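Local coordinates for interleukin 22 (Danio rerio, PDB 4O6K), which probably acts as a secreted, all-helical cytokine of the IL-10 family, signalling in immune defence through cell-surface receptors, as human interleukin-22 does, at residues A[19-22]-A[23-26]; A[51-54]-A[55-58]; A[75-78]-A[79-82]. All coordinates share one frame; numbering follows the deposited sequence.

Contact 1 of 3, residues A[19-22]-A[23-26]; sequences MTDT and ARNE
The base of the Arg-24 side chain lies against the carbonyl oxygens of Thr-20 and Asp-21 near the C-terminal end of helix 10-24, one of the helices of this IL-10-family bundle. Its backbone N donates to Thr-20 O in the usual i to i-4 helical bond, and the side chain starts beside the same acceptor. Arg-24 CB is 3.4 Å from Thr-20 O. The next atom, Arg-24 CG, lies 3.7 Å from Thr-20 O and 3.9 Å from Asp-21 O, so the chain begins on two successive carbonyls. Chi1 is 100°, off a staggered value, and sets the direction in which the extended chain then runs through CD to NE. At NE the chain passes the carboxylate of Asp-21, with Asp-21 OD1 4.5 Å from Arg-24 NE. That oxygen stands well out of the guanidinium plane, and no N-H is aimed at it; any attraction is therefore likely to be one of charge alone.

The backbone bonds record how the helix runs out. Ala-23 N to Met-19 O is almost straight (3.0 Å, 176°). Two residues on, Asn-25 N is shared: it reaches Asp-21 O at 3.1 Å through a bent bond and makes only a weak bond to Thr-22 O.

The buried side of this turn faces Tyr-73, which Met-19, Thr-22 and Ala-23 all touch, while Thr-20 OG1 has two carbonyl partners, Gly-128 O, the stronger, and Leu-16 O. Glu-26 sends its carboxylate to Lys-72, with OE1 in a salt bridge; nearer the backbone, a chi1 of -56° sets Glu-26 CG beside its own backbone N, 3.5 Å from Thr-22 O.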
loop_
_atom_site.group_PDB
_atom_site.type_symbol
_atom_site.label_atom_id
_atom_site.label_comp_id
_atom_site.label_asym_id
_atom_site.label_seq_id
_atom_site.Cartn_x
_atom_site.Cartn_y
_atom_site.Cartn_z
ATOM N N MET A 19 9.289 -8.058 3.468
ATOM C CA MET A 19 9.675 -6.769 2.967
ATOM C C MET A 19 9.897 -5.771 4.086
ATOM O O MET A 19 10.858 -5.104 4.077
ATOM C CB MET A 19 8.665 -6.182 1.992
ATOM C CG MET A 19 8.757 -6.651 0.583
ATOM S SD MET A 19 7.767 -5.537 -0.376
ATOM C CE MET A 19 9.041 -4.724 -1.185
ATOM N N THR A 20 8.983 -5.720 5.025
ATOM C CA THR A 20 9.038 -4.852 6.171
ATOM C C THR A 20 10.271 -5.054 7.021
ATOM O O THR A 20 10.937 -4.131 7.326
ATOM C CB THR A 20 7.760 -4.961 7.038
ATOM O OG1 THR A 20 6.642 -4.540 6.279
ATOM C CG2 THR A 20 7.858 -4.116 8.218
ATOM N N ASP A 21 10.571 -6.294 7.323
ATOM C CA ASP A 21 11.724 -6.658 8.139
ATOM C C ASP A 21 13.023 -6.191 7.489
ATOM O O ASP A 21 13.925 -5.698 8.166
ATOM C CB ASP A 21 11.769 -8.170 8.370
ATOM C CG ASP A 21 12.772 -8.565 9.436
ATOM O OD1 ASP A 21 12.985 -7.769 10.374
ATOM O OD2 ASP A 21 13.351 -9.667 9.334
ATOM N N THR A 22 13.111 -6.301 6.186
ATOM C CA THR A 22 14.273 -5.895 5.413
ATOM C C THR A 22 14.418 -4.376 5.411
ATOM O O THR A 22 15.388 -3.875 5.779
ATOM C CB THR A 22 14.196 -6.437 3.946
ATOM O OG1 THR A 22 14.265 -7.832 3.937
ATOM C CG2 THR A 22 15.268 -5.928 3.117
ATOM N N ALA A 23 13.390 -3.674 4.985
ATOM C CA ALA A 23 13.360 -2.249 4.953
ATOM C C ALA A 23 13.714 -1.672 6.297
ATOM O O ALA A 23 14.384 -0.705 6.348
ATOM C CB ALA A 23 11.999 -1.763 4.532
ATOM N N ARG A 24 13.245 -2.260 7.379
ATOM C CA ARG A 24 13.404 -1.659 8.677
ATOM C C ARG A 24 14.724 -2.027 9.377
ATOM O O ARG A 24 15.117 -1.414 10.342
ATOM C CB ARG A 24 12.170 -1.890 9.537
ATOM C CG ARG A 24 12.310 -2.997 10.517
ATOM C CD ARG A 24 11.144 -3.082 11.466
ATOM N NE ARG A 24 11.424 -4.110 12.437
ATOM C CZ ARG A 24 12.034 -3.920 13.593
ATOM N NH1 ARG A 24 12.481 -2.723 13.980
ATOM N NH2 ARG A 24 12.213 -4.945 14.365
ATOM N N ASN A 25 15.384 -3.035 8.854
ATOM C CA ASN A 25 16.751 -3.320 9.212
ATOM C C ASN A 25 17.732 -2.434 8.447
ATOM O O ASN A 25 18.796 -2.881 8.132
ATOM C CB ASN A 25 17.058 -4.786 8.941
ATOM C CG ASN A 25 18.249 -5.281 9.700
ATOM O OD1 ASN A 25 18.308 -5.161 10.897
ATOM N ND2 ASN A 25 19.191 -5.856 9.003
ATOM N N GLU A 26 17.351 -1.205 8.112
ATOM C CA GLU A 26 18.174 -0.199 7.456
ATOM C C GLU A 26 18.128 1.119 8.220
ATOM O O GLU A 26 17.176 1.390 8.950
ATOM C CB GLU A 26 17.709 0.014 6.015
ATOM C CG GLU A 26 17.691 -1.252 5.182
ATOM C CD GLU A 26 18.985 -1.462 4.421
ATOM O OE1 GLU A 26 19.641 -2.503 4.635
ATOM O OE2 GLU A 26 19.331 -0.597 3.591
#

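Contact 2 of 3, residues A[51-54]-A[55-58]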
loop_
_atom_site.group_PDB
_atom_site.type_symbol
_atom_site.label_atom_id
_atom_site.label_comp_id
_atom_site.label_asym_id
_atom_site.label_seq_id
_atom_site.Cartn_x
_atom_site.Cartn_y
_atom_site.Cartn_z
ATOM N N ASN A 51 -7.851 3.726 0.106
ATOM C CA ASN A 51 -6.604 2.987 0.248
ATOM C C ASN A 51 -6.215 2.290 -1.051
ATOM O O ASN A 51 -5.034 2.085 -1.326
ATOM C CB ASN A 51 -6.711 1.967 1.383
ATOM C CG ASN A 51 -6.634 2.609 2.754
ATOM O OD1 ASN A 51 -5.589 3.127 3.150
ATOM N ND2 ASN A 51 -7.740 2.577 3.487
ATOM N N ALA A 52 -7.217 1.928 -1.848
ATOM C CA ALA A 52 -6.979 1.307 -3.145
ATOM C C ALA A 52 -6.292 2.274 -4.098
ATOM O O ALA A 52 -5.522 1.866 -4.968
ATOM C CB ALA A 52 -8.287 0.816 -3.745
ATOM N N ARG A 53 -6.575 3.560 -3.930
ATOM C CA ARG A 53 -5.980 4.582 -4.776
ATOM C C ARG A 53 -4.529 4.790 -4.355
ATOM O O ARG A 53 -3.656 5.049 -5.186
ATOM C CB ARG A 53 -6.766 5.890 -4.682
ATOM C CG ARG A 53 -6.573 6.788 -5.883
ATOM C CD ARG A 53 -7.208 6.088 -7.078
ATOM N NE ARG A 53 -6.790 6.611 -8.371
ATOM C CZ ARG A 53 -7.549 6.561 -9.461
ATOM N NH1 ARG A 53 -8.754 6.011 -9.401
ATOM N NH2 ARG A 53 -7.105 7.054 -10.610
ATOM N N ILE A 54 -4.289 4.690 -3.051
ATOM C CA ILE A 54 -2.940 4.740 -2.500
ATOM C C ILE A 54 -2.141 3.518 -2.952
ATOM O O ILE A 54 -0.946 3.613 -3.244
ATOM C CB ILE A 54 -2.968 4.809 -0.957
ATOM C CG1 ILE A 54 -3.609 6.120 -0.495
ATOM C CG2 ILE A 54 -1.568 4.674 -0.379
ATOM C CD1 ILE A 54 -3.770 6.227 1.010
ATOM N N LEU A 55 -2.817 2.375 -3.025
ATOM C CA LEU A 55 -2.206 1.137 -3.498
ATOM C C LEU A 55 -1.733 1.311 -4.936
ATOM O O LEU A 55 -0.660 0.836 -5.312
ATOM C CB LEU A 55 -3.188 -0.030 -3.396
ATOM C CG LEU A 55 -2.647 -1.379 -3.871
ATOM C CD1 LEU A 55 -1.410 -1.768 -3.074
ATOM C CD2 LEU A 55 -3.715 -2.456 -3.773
ATOM N N LYS A 56 -2.555 1.991 -5.733
ATOM C CA LYS A 56 -2.226 2.309 -7.119
ATOM C C LYS A 56 -0.915 3.070 -7.214
ATOM O O LYS A 56 -0.051 2.752 -8.033
ATOM C CB LYS A 56 -3.335 3.155 -7.746
ATOM C CG LYS A 56 -3.084 3.567 -9.188
ATOM C CD LYS A 56 -4.348 4.166 -9.786
ATOM C CE LYS A 56 -4.133 4.588 -11.229
ATOM N NZ LYS A 56 -3.657 3.435 -12.044
ATOM N N TYR A 57 -0.779 4.076 -6.357
ATOM C CA TYR A 57 0.428 4.888 -6.293
ATOM C C TYR A 57 1.627 4.052 -5.864
ATOM O O TYR A 57 2.739 4.247 -6.357
ATOM C CB TYR A 57 0.228 6.067 -5.342
ATOM C CG TYR A 57 1.232 7.180 -5.535
ATOM C CD1 TYR A 57 1.017 8.176 -6.479
ATOM C CD2 TYR A 57 2.394 7.234 -4.778
ATOM C CE1 TYR A 57 1.930 9.196 -6.664
ATOM C CE2 TYR A 57 3.314 8.252 -4.955
ATOM C CZ TYR A 57 3.077 9.231 -5.900
ATOM O OH TYR A 57 3.988 10.246 -6.083
ATOM N N TYR A 58 1.392 3.128 -4.936
ATOM C CA TYR A 58 2.424 2.206 -4.470
ATOM C C TYR A 58 2.984 1.358 -5.606
ATOM O O TYR A 58 4.197 1.195 -5.732
ATOM C CB TYR A 58 1.870 1.294 -3.373
ATOM C CG TYR A 58 2.332 1.643 -1.978
ATOM C CD1 TYR A 58 1.773 2.707 -1.283
ATOM C CD2 TYR A 58 3.327 0.903 -1.352
ATOM C CE1 TYR A 58 2.194 3.025 -0.005
ATOM C CE2 TYR A 58 3.754 1.213 -0.076
ATOM C CZ TYR A 58 3.186 2.275 0.593
ATOM O OH TYR A 58 3.611 2.586 1.864
#
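Arg-53 lays one face of its guanidinium against the aliphatic chain of Lys-56, three residues further along helix 47-62. The evidence is in the distances: Lys-56 CD is 3.7 Å from Arg-53 NE, and Lys-56 CE is 3.9 Å from Arg-53 NH2. The two chains run alongside each other and point the same way. The arginine bends at chi2 (67°), which brings its flat end over the lysine methylenes. Lys-56 stays extended as far as CE and then turns at chi4 (56°), leaving Lys-56 NZ 5.2 Å from Arg-53 NH2; the like charges are thus apart while the carbon chain does the touching. With an alanine at Arg-53, the lysine methylenes would probably lose this flat cover, and Asp-97 its long, weak ion partner.

On another side of the helix, Ile-54 and Tyr-58 also lie side by side. Ile-54 CG2 approaches Tyr-58 CD1 at 4.0 Å, while Ile-54 O sits at the ring edge, in its plane. The same carbonyl oxygen accepts the backbone N-H of Tyr-58 at 2.9 Å, so one acceptor meets both the amide and the ring of a single residue.

No strand borders this helix; other helices surround it. Ala-52, Leu-55 and Lys-56 touch Leu-90, Leu-83 and Glu-87 of helix 76-93, and Ile-54 packs on Val-104 of helix 102-117. Tyr-58 reaches Leu-133 of helix 130-140, and its OH bonds to Ala-126 O of helix 119-128.

Contact 3 of 3, residues A[75-78]-A[79-82]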
loop_
_atom_site.group_PDB
_atom_site.type_symbol
_atom_site.label_atom_id
_atom_site.label_comp_id
_atom_site.label_asym_id
_atom_site.label_seq_id
_atom_site.Cartn_x
_atom_site.Cartn_y
_atom_site.Cartn_z
ATOM N N MET A 75 11.480 -10.482 -3.300
ATOM C CA MET A 75 10.047 -10.729 -3.407
ATOM C C MET A 75 9.254 -9.562 -4.005
ATOM O O MET A 75 8.074 -9.719 -4.319
ATOM C CB MET A 75 9.476 -11.069 -2.028
ATOM C CG MET A 75 9.454 -9.894 -1.068
ATOM S SD MET A 75 11.092 -9.341 -0.550
ATOM C CE MET A 75 11.593 -10.707 0.494
ATOM N N ILE A 76 9.891 -8.401 -4.162
ATOM C CA ILE A 76 9.170 -7.177 -4.526
ATOM C C ILE A 76 8.452 -7.284 -5.875
ATOM O O ILE A 76 7.398 -6.678 -6.072
ATOM C CB ILE A 76 10.113 -5.940 -4.545
ATOM C CG1 ILE A 76 9.298 -4.644 -4.556
ATOM C CG2 ILE A 76 11.071 -5.980 -5.730
ATOM C CD1 ILE A 76 10.139 -3.393 -4.427
ATOM N N ARG A 77 9.018 -8.062 -6.792
ATOM C CA ARG A 77 8.419 -8.258 -8.107
ATOM C C ARG A 77 7.103 -9.020 -7.995
ATOM O O ARG A 77 6.097 -8.626 -8.584
ATOM C CB ARG A 77 9.393 -8.984 -9.037
ATOM C CG ARG A 77 8.827 -9.302 -10.411
ATOM C CD ARG A 77 9.730 -10.278 -11.148
ATOM N NE ARG A 77 9.738 -11.600 -10.530
ATOM C CZ ARG A 77 8.908 -12.587 -10.851
ATOM N NH1 ARG A 77 7.989 -12.406 -11.790
ATOM N NH2 ARG A 77 8.997 -13.755 -10.231
ATOM N N ASN A 78 7.118 -10.111 -7.238
ATOM C CA ASN A 78 5.920 -10.915 -7.040
ATOM C C ASN A 78 4.874 -10.176 -6.215
ATOM O O ASN A 78 3.676 -10.289 -6.472
ATOM C CB ASN A 78 6.273 -12.241 -6.365
ATOM C CG ASN A 78 5.209 -13.301 -6.568
ATOM O OD1 ASN A 78 5.110 -13.899 -7.638
ATOM N ND2 ASN A 78 4.404 -13.535 -5.537
ATOM N N VAL A 79 5.334 -9.423 -5.220
ATOM C CA VAL A 79 4.446 -8.587 -4.417
ATOM C C VAL A 79 3.728 -7.546 -5.271
ATOM O O VAL A 79 2.503 -7.436 -5.223
ATOM C CB VAL A 79 5.214 -7.874 -3.288
ATOM C CG1 VAL A 79 4.330 -6.836 -2.613
ATOM C CG2 VAL A 79 5.725 -8.888 -2.277
ATOM N N ARG A 80 4.495 -6.795 -6.060
ATOM C CA ARG A 80 3.938 -5.752 -6.918
ATOM C C ARG A 80 2.891 -6.297 -7.884
ATOM O O ARG A 80 1.828 -5.699 -8.060
ATOM C CB ARG A 80 5.049 -5.048 -7.701
ATOM C CG ARG A 80 4.549 -3.900 -8.570
ATOM C CD ARG A 80 5.643 -3.324 -9.463
ATOM N NE ARG A 80 6.180 -4.304 -10.403
ATOM C CZ ARG A 80 7.349 -4.919 -10.251
ATOM N NH1 ARG A 80 8.108 -4.651 -9.197
ATOM N NH2 ARG A 80 7.761 -5.797 -11.154
ATOM N N GLU A 81 3.196 -7.430 -8.506
ATOM C CA GLU A 81 2.276 -8.053 -9.453
ATOM C C GLU A 81 0.996 -8.493 -8.750
ATOM O O GLU A 81 -0.101 -8.337 -9.287
ATOM C CB GLU A 81 2.941 -9.241 -10.151
ATOM C CG GLU A 81 4.039 -8.841 -11.124
ATOM C CD GLU A 81 4.767 -10.032 -11.712
ATOM O OE1 GLU A 81 4.182 -11.136 -11.735
ATOM O OE2 GLU A 81 5.922 -9.864 -12.155
ATOM N N GLY A 82 1.145 -9.047 -7.552
ATOM C CA GLY A 82 0.005 -9.420 -6.737
ATOM C C GLY A 82 -0.812 -8.208 -6.330
ATOM O O GLY A 82 -2.041 -8.228 -6.397
#
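Near the start of helix 76-93, Arg-77 and Glu-81 form an i to i+4 salt bridge on the outer side of this long bundle helix. The bridge is loose: Arg-77 NH1 reaches Glu-81 OE2 at 3.3 Å through a weak bond of 127°, and the guanidinium and carboxylate planes stand 72° apart. The same oxygen also lies 3.4 Å from Arg-77 CG, so the carboxylate rests against the arginine's aliphatic stem as well as its charged end.

On the inner side Met-75 and Val-79 run alongside each other, with Met-75 CG 4.0 Å from Val-79 CG2. That pair faces helix 10-24, where Met-75 touches Ala-18 and Val-79 touches Leu-16. Their backbones are joined as well: Val-79 N bonds to Met-75 O at 2.9 Å.

Arg-80 crosses Arg-77 at about a right angle. Its bend at chi3 (61°) folds the guanidinium back along the helix, where Arg-80 NH1 bonds to Leu-63 O. Arg-80 NH2 comes 3.7 Å from Arg-77 CG, and Arg-77 O lies over one guanidinium face, 4.1 Å above the plane of Arg-80 and offset toward its rim.

Overall arrangement
Each contact is local to one helix or its end, and the three belong to three different helices of the bundle, met in series along the chain. Contacts 1 and 3 touch directly: Met-19 CE packs against Ile-76 CG1 at 3.4 Å, and Met-19 CG against Met-75 CG at 3.7 Å, although their centres are 16 Å apart. Contact 2 touches neither. Its nearest atoms are about 8 Å from contact 1 and about 6 Å from contact 3, and its centre lies 6 Å from that of the chain, against 15 and 12 Å for the others. The disulfide Cys-49–Cys-94 ties helix 47-62, which holds contact 2, to the residue just beyond helix 76-93.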